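Local coordinates for bifunctional protein PutA (Bdellovibrio bacteriovorus, PDB 5UR2) that probably carries out both steps of proline catabolism, a flavin-dependent proline dehydrogenase reaction and the NAD-dependent oxidation of L-glutamate gamma-semialdehyde to L-glutamate, at residues G146-L150 / L761-D766; Y828-L832 / F855-P859; I835-E839 / P858-F862. All coordinates share one frame; numbering follows the deposited sequence.

Contact 1: residues G146-L150 / L761-D766; sequences GEATL and LDEAVD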
ATOM      1  N   GLY B 146      36.612  31.507  -8.299  1.00 37.89           N
ATOM      2  CA  GLY B 146      36.789  31.093  -6.920  1.00 40.32           C
ATOM      3  C   GLY B 146      35.724  30.096  -6.535  1.00 44.21           C
ATOM      4  O   GLY B 146      34.724  29.919  -7.233  1.00 46.85           O
ATOM      5  N   GLU B 147      35.955  29.430  -5.405  1.00 42.45           N
ATOM      6  CA  GLU B 147      34.907  28.606  -4.827  1.00 39.52           C
ATOM      7  C   GLU B 147      33.880  29.517  -4.161  1.00 40.70           C
ATOM      8  O   GLU B 147      34.007  30.746  -4.159  1.00 46.57           O
ATOM      9  CB  GLU B 147      35.485  27.597  -3.842  1.00 40.48           C
ATOM     10  CG  GLU B 147      36.913  27.208  -4.131  1.00 52.27           C
ATOM     11  CD  GLU B 147      37.348  25.970  -3.371  1.00 62.56           C
ATOM     12  OE1 GLU B 147      36.476  25.269  -2.814  1.00 66.85           O
ATOM     13  OE2 GLU B 147      38.570  25.717  -3.312  1.00 67.88           O
ATOM     14  N   ALA B 148      32.833  28.914  -3.608  1.00 30.46           N
ATOM     15  CA  ALA B 148      31.807  29.698  -2.943  1.00 26.42           C
ATOM     16  C   ALA B 148      32.405  30.481  -1.783  1.00 30.02           C
ATOM     17  O   ALA B 148      33.295  29.996  -1.077  1.00 32.27           O
ATOM     18  CB  ALA B 148      30.686  28.786  -2.441  1.00 26.45           C
ATOM     19  N   THR B 149      31.956  31.723  -1.631  1.00 25.20           N
ATOM     20  CA  THR B 149      32.293  32.510  -0.451  1.00 28.26           C
ATOM     21  C   THR B 149      31.339  32.080   0.661  1.00 29.74           C
ATOM     22  O   THR B 149      30.189  32.525   0.726  1.00 29.12           O
ATOM     23  CB  THR B 149      32.189  34.009  -0.726  1.00 29.60           C
ATOM     24  OG1 THR B 149      33.260  34.419  -1.585  1.00 38.03           O
ATOM     25  CG2 THR B 149      32.273  34.816   0.590  1.00 28.32           C
ATOM     26  N   LEU B 150      31.829  31.214   1.544  1.00 30.31           N
ATOM     27  CA  LEU B 150      31.066  30.719   2.681  1.00 31.82           C
ATOM     28  C   LEU B 150      31.414  31.417   3.988  1.00 33.28           C
ATOM     29  O   LEU B 150      30.639  31.325   4.946  1.00 36.95           O
ATOM     30  CB  LEU B 150      31.289  29.211   2.850  1.00 30.63           C
ATOM     31  CG  LEU B 150      30.744  28.350   1.711  1.00 31.99           C
ATOM     32  CD1 LEU B 150      30.983  26.880   1.969  1.00 35.93           C
ATOM     33  CD2 LEU B 150      29.266  28.607   1.538  1.00 24.93           C
ATOM     34  N   LEU B 761      33.643  20.603  -0.895  1.00 27.12           N
ATOM     35  CA  LEU B 761      33.659  21.288   0.398  1.00 28.08           C
ATOM     36  C   LEU B 761      32.692  22.469   0.453  1.00 29.18           C
ATOM     37  O   LEU B 761      32.229  22.825   1.542  1.00 30.99           O
ATOM     38  CB  LEU B 761      35.090  21.711   0.731  1.00 31.43           C
ATOM     39  CG  LEU B 761      35.995  20.479   0.901  1.00 33.43           C
ATOM     40  CD1 LEU B 761      37.423  20.823   1.274  1.00 31.72           C
ATOM     41  CD2 LEU B 761      35.402  19.585   1.974  1.00 31.46           C
ATOM     42  N   ASP B 762      32.361  23.078  -0.690  1.00 31.71           N
ATOM     43  CA  ASP B 762      31.304  24.093  -0.704  1.00 35.23           C
ATOM     44  C   ASP B 762      29.987  23.510  -0.202  1.00 33.71           C
ATOM     45  O   ASP B 762      29.344  24.066   0.699  1.00 29.90           O
ATOM     46  CB  ASP B 762      31.107  24.663  -2.120  1.00 41.13           C
ATOM     47  CG  ASP B 762      32.190  25.646  -2.535  1.00 45.64           C
ATOM     48  OD1 ASP B 762      32.844  26.247  -1.655  1.00 46.77           O
ATOM     49  OD2 ASP B 762      32.372  25.822  -3.758  1.00 47.64           O
ATOM     50  N   GLU B 763      29.567  22.381  -0.783  1.00 28.53           N
ATOM     51  CA  GLU B 763      28.314  21.765  -0.367  1.00 28.22           C
ATOM     52  C   GLU B 763      28.421  21.243   1.062  1.00 25.28           C
ATOM     53  O   GLU B 763      27.499  21.422   1.870  1.00 26.40           O
ATOM     54  CB  GLU B 763      27.950  20.621  -1.315  1.00 28.23           C
ATOM     55  CG  GLU B 763      27.994  20.936  -2.793  1.00 41.47           C
ATOM     56  CD  GLU B 763      26.674  21.403  -3.342  1.00 56.16           C
ATOM     57  OE1 GLU B 763      25.625  21.054  -2.764  1.00 66.43           O
ATOM     58  OE2 GLU B 763      26.683  22.117  -4.361  1.00 61.22           O
ATOM     59  N   ALA B 764      29.547  20.609   1.394  1.00 26.02           N
ATOM     60  CA  ALA B 764      29.669  19.944   2.688  1.00 27.05           C
ATOM     61  C   ALA B 764      29.590  20.943   3.833  1.00 29.17           C
ATOM     62  O   ALA B 764      28.835  20.738   4.793  1.00 33.20           O
ATOM     63  CB  ALA B 764      30.970  19.143   2.750  1.00 22.08           C
ATOM     64  N   VAL B 765      30.346  22.046   3.745  1.00 32.47           N
ATOM     65  CA  VAL B 765      30.349  23.023   4.835  1.00 34.44           C
ATOM     66  C   VAL B 765      28.973  23.660   4.984  1.00 33.25           C
ATOM     67  O   VAL B 765      28.432  23.769   6.094  1.00 29.68           O
ATOM     68  CB  VAL B 765      31.438  24.093   4.619  1.00 35.55           C
ATOM     69  CG1 VAL B 765      31.247  25.238   5.622  1.00 21.15           C
ATOM     70  CG2 VAL B 765      32.804  23.483   4.808  1.00 21.84           C
ATOM     71  N   ASP B 766      28.387  24.099   3.870  1.00 23.48           N
ATOM     72  CA  ASP B 766      27.058  24.683   3.949  1.00 26.87           C
ATOM     73  C   ASP B 766      26.054  23.697   4.543  1.00 29.38           C
ATOM     74  O   ASP B 766      25.299  24.045   5.456  1.00 31.27           O
ATOM     75  CB  ASP B 766      26.608  25.155   2.572  1.00 30.09           C
ATOM     76  CG  ASP B 766      25.380  26.032   2.650  1.00 40.25           C
ATOM     77  OD1 ASP B 766      25.494  27.166   3.165  1.00 34.46           O
ATOM     78  OD2 ASP B 766      24.303  25.582   2.207  1.00 43.91           O
TER
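This is a small interdomain contact, part polar and part apolar: E147, A148 and L150, in the loop after the first strand of the proline dehydrogenase barrel, meet D762 and V765 in the opening turns of helix 761-773 of the aldehyde dehydrogenase part. It joins the two catalytic units of the bifunctional chain, about 14 Å from the N-propargylglycine-modified flavin when measured from the side chain of A148. The central bond runs from A148 N to D762 OD2, 3.1 Å long and almost straight at 174°. The N-H arrives from above the carboxylate plane, 39° out of it. The methyl of A148 rests against the same group, its CB 3.4 Å from D762 OD1. D762 holds its CG beside its own backbone N, chi1 -76°, which swings the carboxylate across to the loop. Further along, L150 packs CD1 on V765 CB at 3.9 Å, the apolar part of the contact, and the same methyl also rests on the backbone carbonyl of the helix, 3.5 Å from D762 O. E147 brings a second carboxylate close, OE1 lying 3.9 Å from D762 OD1, its plane turned well out of that of the other. R799 of helix 790-806 serves both acids: its NH2 makes a salt bridge to D762 OD1, while its NH1 forms a long, weak ion pair with E147 OE1. With OD2 taking the A148 N-H and OD1 bridged to R799, the D762 carboxylate links the barrel loop to an arginine of its own domain, and that positive charge probably offsets the repulsion between the neighbouring acids.

Contact 2: residues Y828-L832 / F855-P859; sequences YDRIL and FFAPP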
ATOM      1  N   TYR B 828      18.755  26.055  28.361  1.00 26.78           N
ATOM      2  CA  TYR B 828      19.932  26.913  28.366  1.00 25.47           C
ATOM      3  C   TYR B 828      20.959  26.435  29.388  1.00 30.23           C
ATOM      4  O   TYR B 828      22.123  26.201  29.051  1.00 27.91           O
ATOM      5  CB  TYR B 828      19.506  28.353  28.655  1.00 26.72           C
ATOM      6  CG  TYR B 828      20.648  29.360  28.702  1.00 30.82           C
ATOM      7  CD1 TYR B 828      21.137  29.940  27.531  1.00 24.66           C
ATOM      8  CD2 TYR B 828      21.234  29.726  29.911  1.00 28.19           C
ATOM      9  CE1 TYR B 828      22.163  30.859  27.566  1.00 25.26           C
ATOM     10  CE2 TYR B 828      22.271  30.649  29.957  1.00 30.14           C
ATOM     11  CZ  TYR B 828      22.730  31.204  28.773  1.00 30.77           C
ATOM     12  OH  TYR B 828      23.753  32.112  28.782  1.00 35.77           O
ATOM     13  N   ASP B 829      20.542  26.280  30.649  1.00 31.14           N
ATOM     14  CA  ASP B 829      21.486  25.871  31.691  1.00 33.89           C
ATOM     15  C   ASP B 829      22.044  24.481  31.425  1.00 32.65           C
ATOM     16  O   ASP B 829      23.229  24.222  31.666  1.00 34.20           O
ATOM     17  CB  ASP B 829      20.829  25.940  33.072  1.00 28.60           C
ATOM     18  CG  ASP B 829      20.562  27.377  33.522  1.00 29.92           C
ATOM     19  OD1 ASP B 829      21.248  28.300  33.057  1.00 41.32           O
ATOM     20  OD2 ASP B 829      19.655  27.594  34.329  1.00 40.86           O
ATOM     21  N   ARG B 830      21.199  23.561  30.958  1.00 26.40           N
ATOM     22  CA  ARG B 830      21.673  22.218  30.648  1.00 28.72           C
ATOM     23  C   ARG B 830      22.736  22.255  29.552  1.00 32.92           C
ATOM     24  O   ARG B 830      23.785  21.609  29.661  1.00 34.69           O
ATOM     25  CB  ARG B 830      20.487  21.341  30.238  1.00 27.55           C
ATOM     26  CG  ARG B 830      20.865  19.955  29.783  1.00 28.63           C
ATOM     27  CD  ARG B 830      19.647  19.151  29.322  1.00 33.89           C
ATOM     28  NE  ARG B 830      18.961  19.731  28.165  1.00 29.15           N
ATOM     29  CZ  ARG B 830      19.463  19.740  26.934  1.00 28.58           C
ATOM     30  NH1 ARG B 830      20.656  19.213  26.702  1.00 29.02           N
ATOM     31  NH2 ARG B 830      18.775  20.273  25.933  1.00 28.13           N
ATOM     32  N   ILE B 831      22.487  23.036  28.500  1.00 30.85           N
ATOM     33  CA  ILE B 831      23.407  23.085  27.372  1.00 33.85           C
ATOM     34  C   ILE B 831      24.725  23.738  27.770  1.00 33.45           C
ATOM     35  O   ILE B 831      25.803  23.237  27.428  1.00 36.60           O
ATOM     36  CB  ILE B 831      22.749  23.813  26.192  1.00 23.74           C
ATOM     37  CG1 ILE B 831      21.564  22.985  25.668  1.00 27.55           C
ATOM     38  CG2 ILE B 831      23.782  24.046  25.091  1.00 23.69           C
ATOM     39  CD1 ILE B 831      20.653  23.763  24.741  1.00 26.93           C
ATOM     40  N   LEU B 832      24.672  24.858  28.495  1.00 30.54           N
ATOM     41  CA  LEU B 832      25.916  25.472  28.954  1.00 33.62           C
ATOM     42  C   LEU B 832      26.690  24.542  29.884  1.00 34.30           C
ATOM     43  O   LEU B 832      27.923  24.602  29.938  1.00 36.40           O
ATOM     44  CB  LEU B 832      25.643  26.805  29.650  1.00 37.54           C
ATOM     45  CG  LEU B 832      25.857  28.051  28.793  1.00 38.31           C
ATOM     46  CD1 LEU B 832      24.865  28.113  27.657  1.00 25.96           C
ATOM     47  CD2 LEU B 832      25.849  29.321  29.638  1.00 38.07           C
ATOM     48  N   PHE B 855      17.842  33.412  25.997  1.00 25.72           N
ATOM     49  CA  PHE B 855      18.496  32.109  26.178  1.00 32.45           C
ATOM     50  C   PHE B 855      19.419  31.787  25.000  1.00 32.45           C
ATOM     51  O   PHE B 855      19.303  30.762  24.319  1.00 33.93           O
ATOM     52  CB  PHE B 855      17.445  31.019  26.391  1.00 33.06           C
ATOM     53  CG  PHE B 855      16.471  31.330  27.502  1.00 30.90           C
ATOM     54  CD1 PHE B 855      16.930  31.749  28.735  1.00 24.23           C
ATOM     55  CD2 PHE B 855      15.105  31.225  27.306  1.00 28.44           C
ATOM     56  CE1 PHE B 855      16.045  32.054  29.777  1.00 28.04           C
ATOM     57  CE2 PHE B 855      14.213  31.521  28.333  1.00 29.85           C
ATOM     58  CZ  PHE B 855      14.686  31.937  29.570  1.00 28.00           C
ATOM     59  N   PHE B 856      20.378  32.677  24.785  1.00 27.62           N
ATOM     60  CA  PHE B 856      21.260  32.578  23.627  1.00 33.10           C
ATOM     61  C   PHE B 856      22.430  31.681  24.001  1.00 31.29           C
ATOM     62  O   PHE B 856      23.391  32.125  24.631  1.00 35.71           O
ATOM     63  CB  PHE B 856      21.707  33.967  23.174  1.00 37.41           C
ATOM     64  CG  PHE B 856      20.563  34.832  22.716  1.00 36.18           C
ATOM     65  CD1 PHE B 856      20.020  34.679  21.446  1.00 26.61           C
ATOM     66  CD2 PHE B 856      19.990  35.758  23.582  1.00 33.75           C
ATOM     67  CE1 PHE B 856      18.953  35.448  21.037  1.00 22.02           C
ATOM     68  CE2 PHE B 856      18.919  36.535  23.176  1.00 29.93           C
ATOM     69  CZ  PHE B 856      18.399  36.379  21.892  1.00 25.48           C
ATOM     70  N   ALA B 857      22.324  30.409  23.661  1.00 23.31           N
ATOM     71  CA  ALA B 857      23.466  29.510  23.813  1.00 37.04           C
ATOM     72  C   ALA B 857      24.383  29.632  22.589  1.00 31.55           C
ATOM     73  O   ALA B 857      23.897  29.800  21.469  1.00 26.67           O
ATOM     74  CB  ALA B 857      23.002  28.055  24.001  1.00 25.72           C
ATOM     75  N   PRO B 858      25.701  29.585  22.770  1.00 24.18           N
ATOM     76  CA  PRO B 858      26.617  29.851  21.655  1.00 24.14           C
ATOM     77  C   PRO B 858      26.794  28.636  20.766  1.00 30.08           C
ATOM     78  O   PRO B 858      26.842  27.498  21.251  1.00 30.76           O
ATOM     79  CB  PRO B 858      27.933  30.195  22.364  1.00 25.57           C
ATOM     80  CG  PRO B 858      27.878  29.368  23.626  1.00 28.03           C
ATOM     81  CD  PRO B 858      26.418  29.339  24.035  1.00 25.05           C
ATOM     82  N   PRO B 859      26.938  28.834  19.457  1.00 28.61           N
ATOM     83  CA  PRO B 859      27.331  27.715  18.596  1.00 25.97           C
ATOM     84  C   PRO B 859      28.762  27.315  18.929  1.00 28.89           C
ATOM     85  O   PRO B 859      29.661  28.160  18.957  1.00 31.46           O
ATOM     86  CB  PRO B 859      27.213  28.294  17.182  1.00 28.78           C
ATOM     87  CG  PRO B 859      27.495  29.768  17.379  1.00 30.04           C
ATOM     88  CD  PRO B 859      26.911  30.117  18.732  1.00 27.94           C
TER
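With chi1 at 179°, Y828 sets its CG anti to the backbone N, and this throws the ring off helix 825-841 and alongside the loop at F855, F856 and A857. L832, one turn on, has an unusual chi1 of -99° that brings CD1 over one face of the same ring as well as out to the loop. The tyrosine touches the loop along one side: CD1 lies 3.6 Å from F855 C, and CE1 comes 3.4 Å from F856 O. That carbonyl oxygen sits at the ring edge, near its plane, so the C-H border of the ring looks onto it. F855 packs through its CB, 4.0 Å from Y828 CD1, while its own ring leads off on another course.

Both partners belong to the catalytic half of the aldehyde dehydrogenase fold. The helix runs into strand 843-847, and the loop then leads to strand 860-863, which pairs antiparallel with that strand. The contact lays the loop against the first half of the helix. F855 also makes backbone hydrogen bonds with P517 and V822, and the F856 side chain turns from the helix to I809 and P821.

Next to the tyrosine the packing is purely apolar. L832 CD1 stands 3.8 Å from the plane of the Y828 ring, offset toward its rim, and the same methyl is 4.1 Å from both A857 CB and P858 CD; the leucine side chain and the proline ring cross at about a right angle. I831 CG2 adds a flank at 4.2 Å from A857 CB.

Contact 3: residues I835-E839 / P858-F862; sequences IAEAE and PPTIF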
ATOM      1  N   ILE B 835      28.499  22.166  27.600  1.00 34.31           N
ATOM      2  CA  ILE B 835      29.623  22.862  26.987  1.00 33.81           C
ATOM      3  C   ILE B 835      30.776  22.973  27.980  1.00 38.92           C
ATOM      4  O   ILE B 835      31.947  22.790  27.620  1.00 38.72           O
ATOM      5  CB  ILE B 835      29.177  24.241  26.475  1.00 32.02           C
ATOM      6  CG1 ILE B 835      28.212  24.089  25.299  1.00 31.52           C
ATOM      7  CG2 ILE B 835      30.393  25.076  26.054  1.00 28.86           C
ATOM      8  CD1 ILE B 835      27.532  25.388  24.903  1.00 27.67           C
ATOM      9  N   ALA B 836      30.462  23.284  29.243  1.00 40.05           N
ATOM     10  CA  ALA B 836      31.502  23.415  30.260  1.00 44.83           C
ATOM     11  C   ALA B 836      32.182  22.081  30.539  1.00 38.32           C
ATOM     12  O   ALA B 836      33.413  22.018  30.635  1.00 40.70           O
ATOM     13  CB  ALA B 836      30.919  23.988  31.556  1.00 30.67           C
ATOM     14  N   GLU B 837      31.403  21.006  30.673  1.00 37.64           N
ATOM     15  CA  GLU B 837      32.012  19.697  30.885  1.00 38.45           C
ATOM     16  C   GLU B 837      32.878  19.310  29.695  1.00 37.79           C
ATOM     17  O   GLU B 837      34.025  18.883  29.862  1.00 38.59           O
ATOM     18  CB  GLU B 837      30.930  18.640  31.137  1.00 33.90           C
ATOM     19  N   ALA B 838      32.369  19.523  28.481  1.00 36.97           N
ATOM     20  CA  ALA B 838      33.104  19.126  27.288  1.00 34.60           C
ATOM     21  C   ALA B 838      34.397  19.919  27.125  1.00 38.32           C
ATOM     22  O   ALA B 838      35.386  19.384  26.608  1.00 37.79           O
ATOM     23  CB  ALA B 838      32.214  19.299  26.058  1.00 35.04           C
ATOM     24  N   GLU B 839      34.423  21.181  27.566  1.00 37.83           N
ATOM     25  CA  GLU B 839      35.656  21.956  27.478  1.00 37.13           C
ATOM     26  C   GLU B 839      36.757  21.397  28.361  1.00 44.23           C
ATOM     27  O   GLU B 839      37.928  21.710  28.137  1.00 44.39           O
ATOM     28  CB  GLU B 839      35.404  23.415  27.833  1.00 34.02           C
ATOM     29  CG  GLU B 839      34.687  24.172  26.734  1.00 38.83           C
ATOM     30  CD  GLU B 839      34.656  25.661  26.985  1.00 47.21           C
ATOM     31  OE1 GLU B 839      35.734  26.304  26.931  1.00 58.08           O
ATOM     32  OE2 GLU B 839      33.553  26.184  27.257  1.00 44.59           O
ATOM     33  N   PRO B 858      25.701  29.585  22.770  1.00 24.18           N
ATOM     34  CA  PRO B 858      26.617  29.851  21.655  1.00 24.14           C
ATOM     35  C   PRO B 858      26.794  28.636  20.766  1.00 30.08           C
ATOM     36  O   PRO B 858      26.842  27.498  21.251  1.00 30.76           O
ATOM     37  CB  PRO B 858      27.933  30.195  22.364  1.00 25.57           C
ATOM     38  CG  PRO B 858      27.878  29.368  23.626  1.00 28.03           C
ATOM     39  CD  PRO B 858      26.418  29.339  24.035  1.00 25.05           C
ATOM     40  N   PRO B 859      26.938  28.834  19.457  1.00 28.61           N
ATOM     41  CA  PRO B 859      27.331  27.715  18.596  1.00 25.97           C
ATOM     42  C   PRO B 859      28.762  27.315  18.929  1.00 28.89           C
ATOM     43  O   PRO B 859      29.661  28.160  18.957  1.00 31.46           O
ATOM     44  CB  PRO B 859      27.213  28.294  17.182  1.00 28.78           C
ATOM     45  CG  PRO B 859      27.495  29.768  17.379  1.00 30.04           C
ATOM     46  CD  PRO B 859      26.911  30.117  18.732  1.00 27.94           C
ATOM     47  N   THR B 860      28.964  26.021  19.190  1.00 27.21           N
ATOM     48  CA  THR B 860      30.208  25.507  19.753  1.00 25.27           C
ATOM     49  C   THR B 860      30.642  24.256  19.002  1.00 28.50           C
ATOM     50  O   THR B 860      29.830  23.348  18.801  1.00 26.93           O
ATOM     51  CB  THR B 860      30.025  25.188  21.243  1.00 30.29           C
ATOM     52  OG1 THR B 860      29.470  26.328  21.911  1.00 31.27           O
ATOM     53  CG2 THR B 860      31.350  24.807  21.889  1.00 27.88           C
ATOM     54  N   ILE B 861      31.926  24.185  18.632  1.00 28.95           N
ATOM     55  CA  ILE B 861      32.474  23.053  17.886  1.00 32.41           C
ATOM     56  C   ILE B 861      33.679  22.489  18.636  1.00 36.47           C
ATOM     57  O   ILE B 861      34.631  23.223  18.925  1.00 29.82           O
ATOM     58  CB  ILE B 861      32.897  23.452  16.460  1.00 31.04           C
ATOM     59  CG1 ILE B 861      31.765  24.142  15.708  1.00 28.11           C
ATOM     60  CG2 ILE B 861      33.311  22.225  15.681  1.00 28.62           C
ATOM     61  CD1 ILE B 861      32.180  24.603  14.326  1.00 23.70           C
ATOM     62  N   PHE B 862      33.647  21.187  18.935  1.00 26.03           N
ATOM     63  CA  PHE B 862      34.785  20.482  19.520  1.00 31.03           C
ATOM     64  C   PHE B 862      35.446  19.592  18.479  1.00 36.78           C
ATOM     65  O   PHE B 862      34.775  19.002  17.624  1.00 41.05           O
ATOM     66  CB  PHE B 862      34.368  19.630  20.724  1.00 29.76           C
ATOM     67  CG  PHE B 862      33.825  20.440  21.840  1.00 32.50           C
ATOM     68  CD1 PHE B 862      34.683  20.990  22.776  1.00 29.35           C
ATOM     69  CD2 PHE B 862      32.462  20.705  21.920  1.00 27.49           C
ATOM     70  CE1 PHE B 862      34.193  21.780  23.791  1.00 37.44           C
ATOM     71  CE2 PHE B 862      31.962  21.489  22.926  1.00 30.68           C
ATOM     72  CZ  PHE B 862      32.830  22.032  23.868  1.00 37.54           C
TER
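F862 sends its ring from strand 860-863 to A838 and E839 on helix 825-841, a helix packed on the mixed sheet of the aldehyde dehydrogenase catalytic region. The axes of helix 835-839 and strand 860-862 approach to 10.4 Å and diverge by 28°. From CB, which points toward the helix, the chain turns at chi1 -63° so that CG lies beside the backbone N and the ring slips in along the helix flank. CE2 meets the methyl of A838, and CE1 meets E839 CG at 3.8 Å, at the ring edge and in its plane. CZ lies 3.6 Å from A838 CB and 3.9 Å from I835 O. Because A838 CB stands over one face, offset to the rim, the pair is a CH-pi contact, 3.9 Å from CB to the ring centroid. The carboxylate of E839 goes on past the ring to a salt bridge with K847. V880 and L871 close round the phenylalanine from the neighbouring strand and a loop. I835 also reaches the start of the strand, its CD1 3.7 Å from T860 OG1, a hydroxyl that donates to P858 O at 3.0 Å from above the carbonyl plane.

How the contacts relate
Following the chain from the N terminus, contact 1 opens just after the first strand of the proline dehydrogenase barrel and closes some 610 residues later on helix 761-773, tying that barrel to the aldehyde dehydrogenase part. Only then do contacts 2 and 3 begin, in series with it and 28 and 24 Å away between centres. These two are local: both start on helix 825-841, pass over strand 843-847 and finish on the same run, sharing P858 and P859. Contact 3 is shifted further along at both ends, so the two loops overlap and cross rather than nest. F773, at the end of the helix on which contact 1 closes, touches P859 and I861, linking the regions.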